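PDB 1CBY: delta-endotoxin CYTB from Bacillus thuringiensis serovar kyushuensis, which kills mosquito and other dipteran larvae by opening pores in the membranes of their midgut epithelial cells. Local coordinates for residues T129-W132 with N133-A137; P232-D235 with I236-N240. All coordinates share one frame; numbering follows the deposited sequence.

Interaction 1 (129-137) and interaction 2 (232-240) are both local contacts, each within a single helix or at its end; their nearest atoms are about 17 Å apart and their centres 28 Å. The first lies in helix 129-141, about 12 Å from the centre of the chain, and its aromatic side faces helix 107-122. The second, about 22 Å out, is the short helix around 233-237 and the residues that follow, beside helix 54-63. Each is partly buried and each touches the second subunit of the protoxin dimer. Regular helical bonds and a methyl over an aromatic face mark interaction 1; interaction 2 has fewer bonds across its segments and an edge-on aromatic ring.

Interaction 1: T129-W132 with N133-A137; sequences TSFW and NSVEA
The first turns of helix 129-141 bring Phe131, Trp132 and Val135 together on one side, and backbone bonds to the fourth residue back define the helix there. Val135 N donates to Phe131 O at 2.9 Å, and Glu136 N reaches Trp132 O at 3.0 Å.

The apolar cluster is built on the CG2 branch of Val135. This methyl lies 3.9 Å from the centroid of the Phe131 ring, 21° off the ring normal, and so makes a CH-pi contact over one face; its nearest ring atom is CZ. Phe131 has CG anti to the backbone N (chi1 174°), and its ring meets the indole of Trp132: Phe131 CD2 stands 3.7 Å above the indole plane, over its centre, while Trp132 NE1 lies in plane at the phenyl edge. The same Val135 CG2 also meets Trp132 CE3 at 4.0 Å, an oblique approach in which the two side chains run alongside each other. Phe131 and Trp132 both pack on Leu122 of helix 107-122, while the indole NE1 donates to Ile126 O.

On the polar side, Ser134 OG bends back along its own helix to Ser130 O at 3.0 Å, 40° out of the carbonyl plane. Ser134 N donates to the same oxygen at 2.9 Å, giving Ser130 O two donors from one residue. Asn133 runs side by side with Thr129, and its OD1 lies 3.8 Å from Thr129 CG2. Glu152 of the second subunit packs on Asn133.

The chemistry thus divides the helix: one carbonyl gathers both donors of Ser134, which satisfies the hydroxyl within the helix, whereas the shared valine methyl joins two aromatic groups into an apolar surface against helix 107-122.

Interaction 2: P232-D235 with I236-N240; sequences PIVD and IFNVN
The Phe237 ring presents its edge, near its own plane, to the carbonyl oxygen of Ile233, with Phe237 CD1 3.2 Å from Ile233 O. Ile233 CG1 approaches Phe237 CE1 at 3.9 Å, the two side chains crossing at a slant. With CG anti to the carbonyl carbon (chi1 -68°), the ring lies back along the helix so that its CD1-CE1 edge meets Ile233. Pro51 of the second subunit and Leu58 of helix 54-63 also pack on Phe237.

Pro232 occupies the N-cap position of the short helix, and its O accepts from Ile236 N at 3.1 Å with an N-H...O angle of 152°. The next bond, Phe237 N to Ile233 O at 3.3 Å, is weak. Asn238 N then turns to Asp235 O at 3.2 Å, three residues back. The Asn238 side chain lies alongside Val234, ND2 being 4.1 Å from Val234 CG1, and also comes near Ser38, the N-terminal processing stop, whose OG is hydrogen-bonded to Phe237 O.

Ile233 thus has a mixed role: its O takes the weak backbone bond and sits at the ring edge, while its CG1 packs on CE1, in a buried setting that faces the second subunit.

Interaction 1: T129-W132 with N133-A137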
loop_
_atom_site.group_PDB
_atom_site.type_symbol
_atom_site.label_atom_id
_atom_site.label_comp_id
_atom_site.label_asym_id
_atom_site.label_seq_id
_atom_site.Cartn_x
_atom_site.Cartn_y
_atom_site.Cartn_z
ATOM N N THR A 129 -15.964 -0.834 -3.267
ATOM C CA THR A 129 -15.393 -2.123 -2.888
ATOM C C THR A 129 -13.913 -1.922 -2.577
ATOM O O THR A 129 -13.431 -2.335 -1.524
ATOM C CB THR A 129 -15.546 -3.150 -4.030
ATOM O OG1 THR A 129 -16.925 -3.234 -4.413
ATOM C CG2 THR A 129 -15.064 -4.526 -3.592
ATOM N N SER A 130 -13.219 -1.233 -3.479
ATOM C CA SER A 130 -11.801 -0.951 -3.308
ATOM C C SER A 130 -11.523 -0.248 -1.985
ATOM O O SER A 130 -10.611 -0.636 -1.261
ATOM C CB SER A 130 -11.279 -0.099 -4.462
ATOM O OG SER A 130 -11.310 -0.811 -5.689
ATOM N N PHE A 131 -12.322 0.764 -1.657
ATOM C CA PHE A 131 -12.118 1.487 -0.408
ATOM C C PHE A 131 -12.222 0.567 0.795
ATOM O O PHE A 131 -11.300 0.505 1.613
ATOM C CB PHE A 131 -13.100 2.645 -0.249
ATOM C CG PHE A 131 -13.018 3.321 1.096
ATOM C CD1 PHE A 131 -11.927 4.125 1.421
ATOM C CD2 PHE A 131 -14.015 3.127 2.048
ATOM C CE1 PHE A 131 -11.829 4.728 2.677
ATOM C CE2 PHE A 131 -13.928 3.724 3.309
ATOM C CZ PHE A 131 -12.829 4.527 3.622
ATOM N N TRP A 132 -13.327 -0.162 0.899
ATOM C CA TRP A 132 -13.515 -1.068 2.023
ATOM C C TRP A 132 -12.501 -2.210 2.058
ATOM O O TRP A 132 -12.243 -2.793 3.114
ATOM C CB TRP A 132 -14.957 -1.562 2.072
ATOM C CG TRP A 132 -15.883 -0.451 2.400
ATOM C CD1 TRP A 132 -16.793 0.129 1.570
ATOM C CD2 TRP A 132 -15.937 0.278 3.632
ATOM N NE1 TRP A 132 -17.405 1.182 2.202
ATOM C CE2 TRP A 132 -16.899 1.299 3.469
ATOM C CE3 TRP A 132 -15.260 0.172 4.856
ATOM C CZ2 TRP A 132 -17.203 2.209 4.481
ATOM C CZ3 TRP A 132 -15.562 1.077 5.864
ATOM C CH2 TRP A 132 -16.526 2.085 5.668
ATOM N N ASN A 133 -11.912 -2.514 0.907
ATOM C CA ASN A 133 -10.887 -3.546 0.837
ATOM C C ASN A 133 -9.613 -2.937 1.413
ATOM O O ASN A 133 -8.876 -3.599 2.137
ATOM C CB ASN A 133 -10.648 -3.998 -0.605
ATOM C CG ASN A 133 -11.627 -5.071 -1.058
ATOM O OD1 ASN A 133 -11.675 -5.410 -2.239
ATOM N ND2 ASN A 133 -12.407 -5.613 -0.126
ATOM N N SER A 134 -9.378 -1.662 1.109
ATOM C CA SER A 134 -8.211 -0.948 1.616
ATOM C C SER A 134 -8.327 -0.887 3.130
ATOM O O SER A 134 -7.370 -1.168 3.848
ATOM C CB SER A 134 -8.150 0.471 1.051
ATOM O OG SER A 134 -7.995 0.443 -0.359
ATOM N N VAL A 135 -9.523 -0.563 3.608
ATOM C CA VAL A 135 -9.777 -0.489 5.036
ATOM C C VAL A 135 -9.511 -1.827 5.716
ATOM O O VAL A 135 -8.827 -1.879 6.737
ATOM C CB VAL A 135 -11.222 -0.053 5.331
ATOM C CG1 VAL A 135 -11.527 -0.219 6.806
ATOM C CG2 VAL A 135 -11.416 1.394 4.924
ATOM N N GLU A 136 -10.032 -2.907 5.146
ATOM C CA GLU A 136 -9.844 -4.229 5.728
ATOM C C GLU A 136 -8.383 -4.665 5.677
ATOM O O GLU A 136 -7.842 -5.172 6.668
ATOM C CB GLU A 136 -10.727 -5.259 5.031
ATOM C CG GLU A 136 -10.911 -6.538 5.831
ATOM C CD GLU A 136 -11.748 -7.562 5.106
ATOM O OE1 GLU A 136 -11.550 -7.730 3.889
ATOM O OE2 GLU A 136 -12.601 -8.205 5.751
ATOM N N ALA A 137 -7.745 -4.457 4.528
ATOM C CA ALA A 137 -6.340 -4.815 4.357
ATOM C C ALA A 137 -5.489 -4.088 5.407
ATOM O O ALA A 137 -4.659 -4.703 6.079
ATOM C CB ALA A 137 -5.883 -4.460 2.973
#

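Interaction 2: P232-D235 with I236-N240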
loop_
_atom_site.group_PDB
_atom_site.type_symbol
_atom_site.label_atom_id
_atom_site.label_comp_id
_atom_site.label_asym_id
_atom_site.label_seq_id
_atom_site.Cartn_x
_atom_site.Cartn_y
_atom_site.Cartn_z
ATOM N N PRO A 232 2.401 22.762 -8.119
ATOM C CA PRO A 232 3.530 21.956 -8.599
ATOM C C PRO A 232 3.747 20.802 -7.620
ATOM O O PRO A 232 3.919 21.023 -6.415
ATOM C CB PRO A 232 4.684 22.953 -8.564
ATOM C CG PRO A 232 4.019 24.233 -8.879
ATOM C CD PRO A 232 2.799 24.173 -7.994
ATOM N N ILE A 233 3.734 19.578 -8.140
ATOM C CA ILE A 233 3.879 18.381 -7.318
ATOM C C ILE A 233 4.963 18.443 -6.239
ATOM O O ILE A 233 4.725 18.036 -5.099
ATOM C CB ILE A 233 4.023 17.113 -8.190
ATOM C CG1 ILE A 233 3.917 15.864 -7.317
ATOM C CG2 ILE A 233 5.326 17.139 -8.975
ATOM C CD1 ILE A 233 3.930 14.576 -8.104
ATOM N N VAL A 234 6.126 18.996 -6.566
ATOM C CA VAL A 234 7.203 19.089 -5.582
ATOM C C VAL A 234 6.813 20.056 -4.467
ATOM O O VAL A 234 7.040 19.779 -3.288
ATOM C CB VAL A 234 8.540 19.545 -6.212
ATOM C CG1 VAL A 234 9.623 19.604 -5.148
ATOM C CG2 VAL A 234 8.950 18.594 -7.334
ATOM N N ASP A 235 6.192 21.168 -4.840
ATOM C CA ASP A 235 5.769 22.162 -3.863
ATOM C C ASP A 235 4.870 21.490 -2.843
ATOM O O ASP A 235 4.967 21.754 -1.646
ATOM C CB ASP A 235 4.994 23.301 -4.540
ATOM C CG ASP A 235 5.870 24.177 -5.427
ATOM O OD1 ASP A 235 6.996 23.764 -5.787
ATOM O OD2 ASP A 235 5.417 25.291 -5.774
ATOM N N ILE A 236 4.018 20.593 -3.325
ATOM C CA ILE A 236 3.094 19.879 -2.453
ATOM C C ILE A 236 3.833 19.081 -1.380
ATOM O O ILE A 236 3.542 19.216 -0.194
ATOM C CB ILE A 236 2.143 18.954 -3.271
ATOM C CG1 ILE A 236 1.232 19.804 -4.163
ATOM C CG2 ILE A 236 1.300 18.087 -2.343
ATOM C CD1 ILE A 236 0.262 19.011 -4.998
ATOM N N PHE A 237 4.831 18.305 -1.782
ATOM C CA PHE A 237 5.577 17.500 -0.824
ATOM C C PHE A 237 6.598 18.258 0.025
ATOM O O PHE A 237 7.247 17.669 0.887
ATOM C CB PHE A 237 6.209 16.296 -1.522
ATOM C CG PHE A 237 5.199 15.294 -2.011
ATOM C CD1 PHE A 237 4.625 15.419 -3.272
ATOM C CD2 PHE A 237 4.789 14.246 -1.194
ATOM C CE1 PHE A 237 3.655 14.516 -3.710
ATOM C CE2 PHE A 237 3.819 13.340 -1.625
ATOM C CZ PHE A 237 3.252 13.476 -2.883
ATOM N N ASN A 238 6.741 19.559 -0.208
ATOM C CA ASN A 238 7.668 20.380 0.575
ATOM C C ASN A 238 6.989 20.921 1.825
ATOM O O ASN A 238 7.650 21.451 2.720
ATOM C CB ASN A 238 8.194 21.559 -0.247
ATOM C CG ASN A 238 9.400 21.204 -1.099
ATOM O OD1 ASN A 238 9.938 22.059 -1.802
ATOM N ND2 ASN A 238 9.837 19.950 -1.041
ATOM N N VAL A 239 5.664 20.827 1.865
ATOM C CA VAL A 239 4.892 21.314 3.004
ATOM C C VAL A 239 5.295 20.549 4.263
ATOM O O VAL A 239 5.457 19.330 4.235
ATOM C CB VAL A 239 3.364 21.166 2.749
ATOM C CG1 VAL A 239 2.568 21.636 3.958
ATOM C CG2 VAL A 239 2.952 21.958 1.507
ATOM N N ASN A 240 5.477 21.269 5.362
ATOM C CA ASN A 240 5.867 20.641 6.620
ATOM C C ASN A 240 4.677 20.520 7.553
ATOM O O ASN A 240 3.551 20.799 7.155
ATOM C CB ASN A 240 7.009 21.419 7.289
ATOM C CG ASN A 240 6.673 22.884 7.551
ATOM O OD1 ASN A 240 7.559 23.665 7.875
ATOM N ND2 ASN A 240 5.407 23.261 7.413
#